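Local coordinates for protein hemin degrading factor (Pseudomonas aeruginosa, PDB 4MF9) that binds heme and probably carries it within the cell, and probably also takes part in breaking it down, at residues L70-G74 against Y96-V101; L76-M80 against R92-Y96; R84-H90 against M263-G267; D116-F120 against H270-T276. All coordinates share one frame; numbering follows the deposited sequence.

How the contacts relate
Contacts 1 and 2 share Tyr96 and one bridging water, their centres about 11 Å apart, and contact 2 is nested in the chain loop that contact 1 closes. Both lie within the first HemS/ChuX domain, whereas contacts 3 and 4 each join it to the second. Contact 3 uses the start of strand 88-93, whose end lies in contact 2, and sets that sheet against strand 262-268 of the other, which contacts 1 and 4 also reach. Contact 4, centred about 9 Å from contact 3, pairs the adjacent strand 271-277 with strand 117-120. Contacts 3 and 4 both touch the heme, so the two similar domains meet where the cofactor binds.

Contact 1: L70-G74 against Y96-V101; sequences LPALG and YREVTV
Leu73 lays its CD1 methyl squarely over the Tyr96 ring, 3.9 Å from the ring centroid and only 11° off the ring normal, a CH-pi contact in which a small round bump rests on a flat plate. The two side chains run side by side and point the same way, so CB of Leu73 also covers the near end of the ring, 3.8 Å from Tyr96 CD2. Leucine suits this place because its branch brings one methyl over the ring while CB stays close to its root.

The second bump is Leu70. Its CG stands anti to the carbonyl carbon (chi1 -62°), which places the fork between the valines and the tyrosine and lets each part find its own neighbour. Leu70 CB meets Val99 CG1 at 3.7 Å, CD1 reaches Val101 CG2, and CD2 approaches Tyr96 OH. Val99 and Val101, alternate residues of a strand, thus offer methyls on the same side, and Leu70 settles among them and the tyrosine. Pro71 adds the border, its CD lying 4.1 Å from Val99 CG1.

Polar backbone atoms are joined through water: one molecule donates to both Pro71 O and Tyr96 O, each at 2.7 Å, and a second links Leu73 O to Tyr96 N. Gly74 CA comes 3.5 Å from Tyr96 O, a close fit that its bare CA allows.

The end of helix 66-72 is thereby seated on edge strand 99-101. Leu119 of strand 117-120 and Val155 of strand 151-157 extend the apolar layer, and His153 takes the Tyr96 hydroxyl in a hydrogen bond.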
# COMPACT_ATOMS: atom_id res chain seq x y z
N LEU A 70 4.77 -16.77 0.98
CA LEU A 70 4.58 -15.80 2.06
C LEU A 70 5.13 -16.21 3.43
O LEU A 70 5.83 -15.44 4.05
CB LEU A 70 3.11 -15.36 2.15
CG LEU A 70 2.57 -14.65 0.91
CD1 LEU A 70 1.05 -14.50 0.99
CD2 LEU A 70 3.24 -13.30 0.73
N PRO A 71 4.81 -17.43 3.91
CA PRO A 71 5.43 -17.84 5.18
C PRO A 71 6.95 -17.93 5.07
O PRO A 71 7.66 -17.58 6.01
CB PRO A 71 4.85 -19.24 5.44
CG PRO A 71 3.61 -19.29 4.63
CD PRO A 71 3.88 -18.45 3.42
N ALA A 72 7.43 -18.39 3.91
CA ALA A 72 8.87 -18.56 3.69
C ALA A 72 9.66 -17.26 3.82
O ALA A 72 10.83 -17.28 4.20
CB ALA A 72 9.14 -19.22 2.34
N LEU A 73 9.04 -16.14 3.54
CA LEU A 73 9.75 -14.91 3.65
C LEU A 73 10.19 -14.67 5.06
O LEU A 73 11.05 -13.91 5.29
CB LEU A 73 8.92 -13.74 3.16
CG LEU A 73 8.57 -13.73 1.70
CD1 LEU A 73 7.65 -12.59 1.27
CD2 LEU A 73 9.75 -13.80 0.81
N GLY A 74 9.53 -15.33 5.99
CA GLY A 74 9.93 -15.25 7.39
C GLY A 74 11.31 -15.82 7.64
O GLY A 74 11.94 -15.52 8.65
N TYR A 96 9.20 -10.79 8.45
CA TYR A 96 7.95 -11.07 7.73
C TYR A 96 7.13 -12.15 8.42
O TYR A 96 7.09 -13.30 7.99
CB TYR A 96 8.22 -11.46 6.26
CG TYR A 96 7.14 -11.04 5.28
CD1 TYR A 96 7.19 -9.79 4.65
CD2 TYR A 96 6.08 -11.89 4.96
CE1 TYR A 96 6.21 -9.41 3.74
CE2 TYR A 96 5.10 -11.52 4.06
CZ TYR A 96 5.17 -10.28 3.45
OH TYR A 96 4.19 -9.91 2.56
N ARG A 97 6.51 -11.78 9.52
CA ARG A 97 5.64 -12.64 10.31
C ARG A 97 4.66 -11.78 11.12
O ARG A 97 4.94 -10.63 11.31
CB ARG A 97 6.46 -13.44 11.29
CG ARG A 97 7.12 -12.58 12.32
CD ARG A 97 7.60 -13.37 13.50
NE ARG A 97 8.53 -12.57 14.25
CZ ARG A 97 8.24 -11.94 15.37
NH1 ARG A 97 7.02 -12.01 15.87
NH2 ARG A 97 9.16 -11.22 15.96
N GLU A 98 3.54 -12.34 11.57
CA GLU A 98 3.17 -13.72 11.43
C GLU A 98 2.24 -13.87 10.26
O GLU A 98 1.30 -13.17 10.18
CB GLU A 98 2.47 -14.22 12.71
CG GLU A 98 3.28 -14.19 13.99
CD GLU A 98 4.43 -15.19 13.99
OE1 GLU A 98 4.32 -16.25 13.33
OE2 GLU A 98 5.47 -14.92 14.66
N VAL A 99 2.54 -14.78 9.34
CA VAL A 99 1.79 -14.92 8.10
C VAL A 99 0.69 -15.98 8.19
O VAL A 99 0.95 -17.12 8.57
CB VAL A 99 2.73 -15.29 6.93
CG1 VAL A 99 1.93 -15.56 5.67
CG2 VAL A 99 3.73 -14.17 6.70
N THR A 100 -0.50 -15.63 7.79
CA THR A 100 -1.57 -16.59 7.60
C THR A 100 -2.18 -16.38 6.24
O THR A 100 -2.35 -15.25 5.83
CB THR A 100 -2.68 -16.57 8.69
OG1 THR A 100 -3.31 -15.30 8.71
CG2 THR A 100 -2.19 -16.83 10.01
N VAL A 101 -2.50 -17.46 5.55
CA VAL A 101 -3.13 -17.42 4.24
C VAL A 101 -4.42 -18.25 4.29
O VAL A 101 -4.41 -19.39 4.78
CB VAL A 101 -2.20 -17.99 3.14
CG1 VAL A 101 -2.91 -18.05 1.79
CG2 VAL A 101 -0.93 -17.15 3.04
O HOH W 1 6.80 -15.95 7.95
O HOH W 2 11.34 -12.29 7.44

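Contact 2: L76-M80 against R92-Y96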
# COMPACT_ATOMS: atom_id res chain seq x y z
N LEU A 76 13.85 -15.07 6.11
CA LEU A 76 14.82 -14.04 5.77
C LEU A 76 15.18 -13.10 6.91
O LEU A 76 16.05 -12.25 6.75
CB LEU A 76 14.31 -13.22 4.58
CG LEU A 76 14.03 -14.06 3.33
CD1 LEU A 76 13.29 -13.24 2.29
CD2 LEU A 76 15.32 -14.61 2.76
N GLY A 77 14.53 -13.25 8.06
CA GLY A 77 14.77 -12.34 9.17
C GLY A 77 14.22 -10.95 8.89
O GLY A 77 13.32 -10.80 8.07
N PRO A 78 14.77 -9.93 9.56
CA PRO A 78 14.30 -8.56 9.35
C PRO A 78 14.47 -8.12 7.90
O PRO A 78 15.58 -8.18 7.36
CB PRO A 78 15.21 -7.73 10.26
CG PRO A 78 15.61 -8.68 11.34
CD PRO A 78 15.75 -10.02 10.65
N ILE A 79 13.37 -7.68 7.30
CA ILE A 79 13.39 -7.16 5.94
C ILE A 79 12.81 -5.76 5.91
O ILE A 79 12.46 -5.18 6.95
CB ILE A 79 12.57 -8.05 4.99
CG1 ILE A 79 11.28 -8.53 5.67
CG2 ILE A 79 13.39 -9.26 4.54
CD1 ILE A 79 10.08 -7.57 5.50
N MET A 80 12.68 -5.22 4.74
CA MET A 80 11.90 -4.04 4.54
C MET A 80 10.78 -4.30 3.52
O MET A 80 11.03 -4.74 2.42
CB MET A 80 12.78 -2.91 4.07
CG MET A 80 12.11 -1.59 3.91
SD MET A 80 11.31 -1.29 2.40
CE MET A 80 12.61 -0.86 1.26
N ARG A 92 8.24 -0.25 5.68
CA ARG A 92 8.29 -0.69 7.05
C ARG A 92 9.29 -1.80 7.25
O ARG A 92 9.37 -2.67 6.46
CB ARG A 92 6.93 -1.16 7.52
CG ARG A 92 6.69 -1.18 9.00
CD ARG A 92 7.10 0.10 9.68
NE ARG A 92 6.63 0.19 11.06
CZ ARG A 92 7.23 -0.34 12.10
NH1 ARG A 92 8.32 -1.06 11.98
NH2 ARG A 92 6.69 -0.18 13.28
N LYS A 93 10.04 -1.76 8.33
CA LYS A 93 11.05 -2.75 8.60
C LYS A 93 10.68 -3.69 9.73
O LYS A 93 10.07 -3.27 10.68
CB LYS A 93 12.38 -2.10 8.92
CG LYS A 93 12.99 -1.34 7.80
CD LYS A 93 14.32 -0.84 8.23
CE LYS A 93 14.73 0.37 7.46
NZ LYS A 93 16.05 0.84 7.93
N GLY A 94 11.04 -4.96 9.57
CA GLY A 94 10.77 -5.99 10.56
C GLY A 94 10.76 -7.37 9.93
O GLY A 94 10.81 -7.51 8.71
N PRO A 95 10.67 -8.42 10.75
CA PRO A 95 10.56 -9.78 10.23
C PRO A 95 9.21 -10.02 9.53
O PRO A 95 8.19 -9.50 10.00
CB PRO A 95 10.65 -10.63 11.49
CG PRO A 95 10.07 -9.75 12.57
CD PRO A 95 10.58 -8.38 12.23
N TYR A 96 9.20 -10.79 8.45
CA TYR A 96 7.95 -11.07 7.73
C TYR A 96 7.13 -12.15 8.42
O TYR A 96 7.09 -13.30 7.99
CB TYR A 96 8.22 -11.46 6.26
CG TYR A 96 7.14 -11.04 5.28
CD1 TYR A 96 7.19 -9.79 4.65
CD2 TYR A 96 6.08 -11.89 4.96
CE1 TYR A 96 6.21 -9.41 3.74
CE2 TYR A 96 5.10 -11.52 4.06
CZ TYR A 96 5.17 -10.28 3.45
OH TYR A 96 4.19 -9.91 2.56
O HOH W 2 11.34 -12.29 7.44
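Ile79 touches both Gly94 and Tyr96 because its chi1 of 41° puts CG1 between the backbone N and the carbonyl carbon, and a chi2 of 88° then brings CD1 to the Tyr96 ring. The methyl arrives at the edge of that ring, near its plane, 3.7 Å from CD1 of the tyrosine, while Ile79 CG1 passes 3.2 Å from Gly94 O. A branched, compact isoleucine can fill this buried corner without needing a polar partner.

In the backbone, Ile79 and Gly94 form an antiparallel hydrogen-bonded pair. Ile79 N gives a nearly straight bond to Gly94 O (2.9 Å, 172°), although it approaches from well above the carbonyl plane; Gly94 N returns one to Ile79 O at 3.0 Å. The next pair, Met80 with Lys93, is non-hydrogen-bonded, and two CA-H...O contacts lie beside it: Lys93 CA to Ile79 O, 3.3 Å, and Met80 CA to Arg92 O. Here the aliphatic stems do the touching, Met80 CG standing 4.0 Å from Lys93 CG before both ends lead away.

Gly94 is extended with a positive phi, a conformation readily available to a residue lacking CB, and the chain turns its corner there. Past the corner, the water held by Tyr96 N also donates to Gly77 O at 2.6 Å. The guanidinium of Arg92 makes a salt bridge with Asp114 and a hydrogen bond to His275.

This is the open end of the beta hairpin formed by strands 78-84 and 88-93, where the second strand leaves the pairing and leads into the other sheet of the HemS/ChuX fold.

Contact 3: R84-H90 against M263-G267. With HEM (protoporphyrin IX containing Fe), chain C.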
# COMPACT_ATOMS: atom_id res chain seq x y z
N ARG A 84 3.01 0.71 -2.09
CA ARG A 84 2.70 2.07 -2.49
C ARG A 84 1.50 2.13 -3.41
O ARG A 84 1.02 1.12 -3.91
CB ARG A 84 3.90 2.71 -3.21
CG ARG A 84 4.16 2.09 -4.59
CD ARG A 84 5.17 2.86 -5.40
NE ARG A 84 4.72 4.22 -5.68
CZ ARG A 84 5.53 5.20 -6.07
NH1 ARG A 84 6.83 4.98 -6.22
NH2 ARG A 84 5.03 6.41 -6.30
N ASN A 85 1.01 3.34 -3.61
CA ASN A 85 0.12 3.63 -4.71
C ASN A 85 0.79 4.75 -5.49
O ASN A 85 1.98 5.00 -5.30
CB ASN A 85 -1.27 4.01 -4.19
CG ASN A 85 -1.21 5.05 -3.08
OD1 ASN A 85 -0.76 6.16 -3.30
ND2 ASN A 85 -1.66 4.67 -1.88
N GLU A 86 0.10 5.46 -6.32
CA GLU A 86 0.71 6.45 -7.15
C GLU A 86 1.33 7.56 -6.33
O GLU A 86 2.39 7.96 -6.65
CB GLU A 86 -0.25 6.97 -8.18
CG GLU A 86 0.36 7.94 -9.15
CD GLU A 86 1.39 7.31 -10.05
OE1 GLU A 86 2.31 7.99 -10.44
OE2 GLU A 86 1.28 6.13 -10.39
N HIS A 87 0.68 7.99 -5.26
CA HIS A 87 1.14 9.19 -4.54
C HIS A 87 1.75 8.99 -3.16
O HIS A 87 2.18 9.95 -2.53
CB HIS A 87 0.02 10.22 -4.46
CG HIS A 87 -0.41 10.70 -5.80
ND1 HIS A 87 0.44 11.38 -6.64
CD2 HIS A 87 -1.57 10.56 -6.47
CE1 HIS A 87 -0.19 11.66 -7.77
NE2 HIS A 87 -1.41 11.17 -7.69
N CYS A 88 1.79 7.75 -2.69
CA CYS A 88 2.30 7.50 -1.36
C CYS A 88 3.01 6.16 -1.26
O CYS A 88 2.48 5.13 -1.68
CB CYS A 88 1.17 7.60 -0.32
SG CYS A 88 1.73 7.66 1.38
N VAL A 89 4.21 6.19 -0.68
CA VAL A 89 5.03 5.01 -0.48
C VAL A 89 5.22 4.74 1.01
O VAL A 89 5.63 5.61 1.77
CB VAL A 89 6.43 5.21 -1.08
CG1 VAL A 89 7.28 3.98 -0.82
CG2 VAL A 89 6.34 5.52 -2.57
N HIS A 90 4.94 3.50 1.39
CA HIS A 90 5.04 3.04 2.77
C HIS A 90 6.20 2.02 2.88
O HIS A 90 6.16 0.97 2.22
CB HIS A 90 3.70 2.39 3.12
CG HIS A 90 3.41 2.25 4.59
ND1 HIS A 90 4.15 1.43 5.42
CD2 HIS A 90 2.41 2.75 5.34
CE1 HIS A 90 3.63 1.46 6.64
NE2 HIS A 90 2.58 2.27 6.62
N MET A 263 -1.86 5.19 13.45
CA MET A 263 -1.85 4.14 12.45
C MET A 263 -1.87 4.77 11.08
O MET A 263 -2.65 5.63 10.84
CB MET A 263 -3.04 3.22 12.60
CG MET A 263 -3.13 2.53 13.92
SD MET A 263 -4.49 1.43 14.14
CE MET A 263 -3.91 0.11 13.12
N VAL A 264 -1.00 4.32 10.20
CA VAL A 264 -0.94 4.82 8.89
C VAL A 264 -1.15 3.69 7.89
O VAL A 264 -0.34 2.83 7.84
CB VAL A 264 0.44 5.50 8.61
CG1 VAL A 264 0.53 6.00 7.22
CG2 VAL A 264 0.74 6.60 9.61
N PHE A 265 -2.23 3.76 7.12
CA PHE A 265 -2.61 2.73 6.14
C PHE A 265 -2.27 3.23 4.75
O PHE A 265 -2.72 4.30 4.34
CB PHE A 265 -4.14 2.50 6.16
CG PHE A 265 -4.64 1.68 7.33
CD1 PHE A 265 -4.56 2.16 8.63
CD2 PHE A 265 -5.26 0.46 7.11
CE1 PHE A 265 -5.04 1.41 9.69
CE2 PHE A 265 -5.73 -0.30 8.17
CZ PHE A 265 -5.62 0.18 9.46
N VAL A 266 -1.51 2.49 4.02
CA VAL A 266 -1.24 2.77 2.64
C VAL A 266 -1.34 1.54 1.77
O VAL A 266 -0.74 0.59 2.05
CB VAL A 266 0.18 3.40 2.47
CG1 VAL A 266 0.59 3.50 1.03
CG2 VAL A 266 0.23 4.77 3.11
N GLY A 267 -2.11 1.62 0.72
CA GLY A 267 -2.24 0.48 -0.15
C GLY A 267 -2.67 0.78 -1.57
O GLY A 267 -2.74 1.93 -2.00
CHA HEM C . -8.84 -1.07 10.07
CHB HEM C . -6.92 -4.01 13.24
CHC HEM C . -7.70 -7.68 10.23
CHD HEM C . -8.51 -4.51 6.74
C1A HEM C . -8.33 -1.58 11.23
C2A HEM C . -8.14 -0.85 12.44
C3A HEM C . -7.63 -1.68 13.31
C4A HEM C . -7.45 -2.89 12.65
CMA HEM C . -7.25 -1.33 14.73
CAA HEM C . -8.48 0.57 12.73
CBA HEM C . -9.29 0.84 14.03
CGA HEM C . -10.68 0.36 13.79
O1A HEM C . -11.27 -0.31 14.63
O2A HEM C . -11.18 0.66 12.74
C1B HEM C . -7.01 -5.26 12.64
C2B HEM C . -6.60 -6.39 13.36
C3B HEM C . -6.81 -7.45 12.56
C4B HEM C . -7.37 -6.91 11.30
CMB HEM C . -6.08 -6.40 14.76
CAB HEM C . -6.52 -8.85 13.00
CBB HEM C . -6.18 -9.83 12.22
C1C HEM C . -8.01 -7.17 9.03
C2C HEM C . -8.33 -7.92 7.91
C3C HEM C . -8.57 -7.03 6.90
C4C HEM C . -8.38 -5.71 7.40
CMC HEM C . -8.43 -9.41 7.84
CAC HEM C . -8.93 -7.39 5.55
CBC HEM C . -8.91 -6.43 4.67
C1D HEM C . -8.70 -3.27 7.37
C2D HEM C . -9.10 -2.01 6.67
C3D HEM C . -9.20 -1.08 7.62
C4D HEM C . -8.85 -1.76 8.88
CMD HEM C . -9.37 -1.76 5.21
CAD HEM C . -9.57 0.36 7.42
CBD HEM C . -11.03 0.56 7.85
CGD HEM C . -11.76 1.80 7.44
O1D HEM C . -12.31 2.40 8.34
O2D HEM C . -11.86 2.20 6.29
NA HEM C . -7.88 -2.84 11.38
NB HEM C . -7.47 -5.59 11.42
NC HEM C . -8.05 -5.88 8.69
ND HEM C . -8.56 -3.05 8.67
FE HEM C . -8.09 -4.27 9.96
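Two side-chain hydrogen bonds tie Asn85 and His90 to the backbone of strand 262-268. Asn85 ND2 donates a nearly straight bond to Gly267 O at 2.9 Å, with the acceptor lying almost exactly in the amide plane; the same nitrogen has a further partner in Ile333 O. His90 NE2 donates to Val264 O at 3.2 Å, a more bent bond (137°) that meets the carbonyl from above its plane, while His90 ND1 is paired with Gln273 NE2. Histidine fits because its ring presents a nitrogen to each of these partners.

Within 84-90, polar bonds fix the turn. Asn85 OD1 accepts from His87 N at 3.0 Å, an Asx turn, made possible by a chi1 of 48° that folds the amide back beside its own backbone. Arg84 NE bonds to Asn85 O at 2.9 Å in the guanidinium plane, bracing the same loop.

Apolar contact centres on Val266. Its CG2 meets Cys88 SG at 3.7 Å and lies at the His90 ring edge, in plane; its CB is 3.7 Å from His90 CD2, and CG1 sits by the Asn85 amide. A beta-branched residue spreads its methyls among these three neighbours.

Heme contacts come from Phe265, which turns away from 84-90, and from Met263, which does not touch it. Phe265 CZ comes within 3.5 Å of the heme CHA carbon, and the Met263 thioether lies near a heme methyl.

The strand segments cross with their directions 112° apart, in different sheets. Strand 262-268 is flanked by 271-277 and 332-338, and Leu298 of strand 296-301 packs against both Cys88 and Val266.

Contact 4: D116-F120 against H270-T276. With HEM (protoporphyrin IX containing Fe), chain C.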
# COMPACT_ATOMS: atom_id res chain seq x y z
N ASP A 116 2.79 -5.39 9.04
CA ASP A 116 1.35 -5.52 9.31
C ASP A 116 0.69 -5.30 7.97
O ASP A 116 0.68 -4.18 7.45
CB ASP A 116 0.94 -4.44 10.33
CG ASP A 116 -0.47 -4.64 10.89
OD1 ASP A 116 -1.00 -5.77 10.87
OD2 ASP A 116 -1.03 -3.63 11.40
N LEU A 117 0.17 -6.37 7.38
CA LEU A 117 -0.24 -6.33 5.98
C LEU A 117 -1.58 -7.02 5.80
O LEU A 117 -1.88 -8.02 6.47
CB LEU A 117 0.81 -7.06 5.12
CG LEU A 117 2.21 -6.45 4.96
CD1 LEU A 117 3.20 -7.47 4.36
CD2 LEU A 117 2.15 -5.25 4.06
N ARG A 118 -2.38 -6.51 4.88
CA ARG A 118 -3.57 -7.22 4.44
C ARG A 118 -3.39 -7.47 2.96
O ARG A 118 -3.28 -6.52 2.17
CB ARG A 118 -4.84 -6.40 4.67
CG ARG A 118 -4.98 -5.83 6.08
CD ARG A 118 -5.01 -6.92 7.15
NE ARG A 118 -5.06 -6.34 8.50
CZ ARG A 118 -4.03 -6.30 9.35
NH1 ARG A 118 -2.85 -6.81 9.00
NH2 ARG A 118 -4.18 -5.74 10.55
N LEU A 119 -3.37 -8.75 2.58
CA LEU A 119 -3.02 -9.14 1.22
C LEU A 119 -4.23 -9.71 0.50
O LEU A 119 -4.86 -10.66 0.97
CB LEU A 119 -1.88 -10.17 1.24
CG LEU A 119 -0.71 -9.83 2.18
CD1 LEU A 119 0.29 -10.98 2.31
CD2 LEU A 119 -0.01 -8.55 1.74
N PHE A 120 -4.56 -9.11 -0.64
CA PHE A 120 -5.69 -9.57 -1.45
C PHE A 120 -5.15 -10.27 -2.70
O PHE A 120 -4.93 -9.64 -3.74
CB PHE A 120 -6.60 -8.40 -1.80
CG PHE A 120 -7.01 -7.62 -0.59
CD1 PHE A 120 -8.02 -8.08 0.24
CD2 PHE A 120 -6.35 -6.44 -0.27
CE1 PHE A 120 -8.38 -7.37 1.36
CE2 PHE A 120 -6.70 -5.74 0.85
CZ PHE A 120 -7.71 -6.19 1.66
N HIS A 270 -4.54 -4.34 -4.23
CA HIS A 270 -4.15 -5.72 -3.91
C HIS A 270 -3.42 -5.91 -2.58
O HIS A 270 -3.17 -7.04 -2.16
CB HIS A 270 -3.29 -6.27 -5.04
CG HIS A 270 -3.86 -6.02 -6.40
ND1 HIS A 270 -4.92 -6.75 -6.90
CD2 HIS A 270 -3.54 -5.11 -7.35
CE1 HIS A 270 -5.22 -6.30 -8.11
NE2 HIS A 270 -4.40 -5.30 -8.40
N CYS A 271 -3.05 -4.82 -1.93
CA CYS A 271 -2.22 -4.92 -0.75
C CYS A 271 -2.39 -3.67 0.08
O CYS A 271 -2.40 -2.56 -0.45
CB CYS A 271 -0.74 -5.11 -1.15
SG CYS A 271 0.39 -5.42 0.22
N ILE A 272 -2.54 -3.85 1.39
CA ILE A 272 -2.56 -2.72 2.31
C ILE A 272 -1.49 -2.95 3.37
O ILE A 272 -1.40 -4.04 3.93
CB ILE A 272 -3.94 -2.53 2.96
CG1 ILE A 272 -4.99 -2.25 1.89
CG2 ILE A 272 -3.86 -1.41 4.00
CD1 ILE A 272 -6.44 -2.44 2.36
N GLN A 273 -0.68 -1.92 3.61
CA GLN A 273 0.41 -1.98 4.57
C GLN A 273 0.17 -0.92 5.66
O GLN A 273 -0.25 0.19 5.36
CB GLN A 273 1.74 -1.71 3.87
CG GLN A 273 2.97 -1.79 4.75
CD GLN A 273 4.27 -1.92 3.94
OE1 GLN A 273 4.38 -2.76 3.04
NE2 GLN A 273 5.25 -1.09 4.26
N ILE A 274 0.44 -1.29 6.91
CA ILE A 274 0.04 -0.47 8.05
C ILE A 274 1.24 -0.24 8.96
O ILE A 274 2.04 -1.15 9.20
CB ILE A 274 -1.07 -1.20 8.87
CG1 ILE A 274 -2.21 -1.64 7.95
CG2 ILE A 274 -1.63 -0.30 9.96
CD1 ILE A 274 -3.06 -2.78 8.52
N HIS A 275 1.38 0.99 9.44
CA HIS A 275 2.33 1.30 10.50
C HIS A 275 1.55 1.65 11.75
O HIS A 275 0.64 2.46 11.68
CB HIS A 275 3.19 2.50 10.12
CG HIS A 275 3.87 3.14 11.30
ND1 HIS A 275 4.97 2.57 11.92
CD2 HIS A 275 3.61 4.28 11.97
CE1 HIS A 275 5.36 3.35 12.91
NE2 HIS A 275 4.54 4.39 12.97
N THR A 276 1.90 1.04 12.87
CA THR A 276 1.32 1.41 14.16
C THR A 276 2.43 1.96 15.06
O THR A 276 3.48 1.34 15.21
CB THR A 276 0.65 0.21 14.85
OG1 THR A 276 -0.37 -0.32 14.00
CG2 THR A 276 0.04 0.63 16.17
CHA HEM C . -8.84 -1.07 10.07
CHB HEM C . -6.92 -4.01 13.24
CHC HEM C . -7.70 -7.68 10.23
CHD HEM C . -8.51 -4.51 6.74
C1A HEM C . -8.33 -1.58 11.23
C2A HEM C . -8.14 -0.85 12.44
C3A HEM C . -7.63 -1.68 13.31
C4A HEM C . -7.45 -2.89 12.65
CMA HEM C . -7.25 -1.33 14.73
CAA HEM C . -8.48 0.57 12.73
CBA HEM C . -9.29 0.84 14.03
CGA HEM C . -10.68 0.36 13.79
O1A HEM C . -11.27 -0.31 14.63
O2A HEM C . -11.18 0.66 12.74
C1B HEM C . -7.01 -5.26 12.64
C2B HEM C . -6.60 -6.39 13.36
C3B HEM C . -6.81 -7.45 12.56
C4B HEM C . -7.37 -6.91 11.30
CMB HEM C . -6.08 -6.40 14.76
CAB HEM C . -6.52 -8.85 13.00
CBB HEM C . -6.18 -9.83 12.22
C1C HEM C . -8.01 -7.17 9.03
C2C HEM C . -8.33 -7.92 7.91
C3C HEM C . -8.57 -7.03 6.90
C4C HEM C . -8.38 -5.71 7.40
CMC HEM C . -8.43 -9.41 7.84
CAC HEM C . -8.93 -7.39 5.55
CBC HEM C . -8.91 -6.43 4.67
C1D HEM C . -8.70 -3.27 7.37
C2D HEM C . -9.10 -2.01 6.67
C3D HEM C . -9.20 -1.08 7.62
C4D HEM C . -8.85 -1.76 8.88
CMD HEM C . -9.37 -1.76 5.21
CAD HEM C . -9.57 0.36 7.42
CBD HEM C . -11.03 0.56 7.85
CGD HEM C . -11.76 1.80 7.44
O1D HEM C . -12.31 2.40 8.34
O2D HEM C . -11.86 2.20 6.29
NA HEM C . -7.88 -2.84 11.38
NB HEM C . -7.47 -5.59 11.42
NC HEM C . -8.05 -5.88 8.69
ND HEM C . -8.56 -3.05 8.67
FE HEM C . -8.09 -4.27 9.96
O HOH W 3 3.61 -2.92 8.08
O HOH W 4 0.72 -1.93 12.28
O HOH W 5 -6.46 -8.57 -5.74
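Arg118, Asp116 and Ile274 form the tight, heme-facing part of this contact. Ile274 CD1 sits 3.7 Å above the centre of the Arg118 guanidinium, while heme lies at the edge of that group, with Arg118 NE 3.0 Å from the porphyrin nitrogen NC. A bend at chi2 (-60°) turns the arginine along the porphyrin. Its rotation is fixed by a salt bridge from NH1 to Asp116 OD1, 2.8 Å and met from above the carboxylate plane, and by a second NH1 bond to Leu117 O. Arginine suits the place because it offers a flat face to an aliphatic side chain and several N-H groups to oxygens. Asp116 OD2 in turn packs on CB and CD1 of Ile274. Farther along, the Phe120 edge touches Ile272 CD1 at CE2 (3.6 Å) and comes close to the heme vinyl.

The opposite face of the sheet is also closely filled: Leu117 CD2 lies along the Gln273 chain, and Leu119 CD2 meets Cys271 SG at 3.5 Å. Between the faces run regular antiparallel bonds, Arg118 N to Ile272 O (2.8 Å) and Ile272 N to Arg118 O among them.

The looser parts are the Thr276 rim and the His270 ring, where water intervenes. A water bound to Asp116 OD2 at 2.6 Å also joins Thr276 OG1. Another donates to Phe120 O and pairs with His270 ND1, 2.7 Å away.

Strands 117-120 and 271-277 are thus the seam where the two HemS/ChuX domains merge into one continuous sheet, flanked by strand 107-110 and by strand 262-268, with His153 of strand 151-157 packing on Leu117, Cys271 and Gln273.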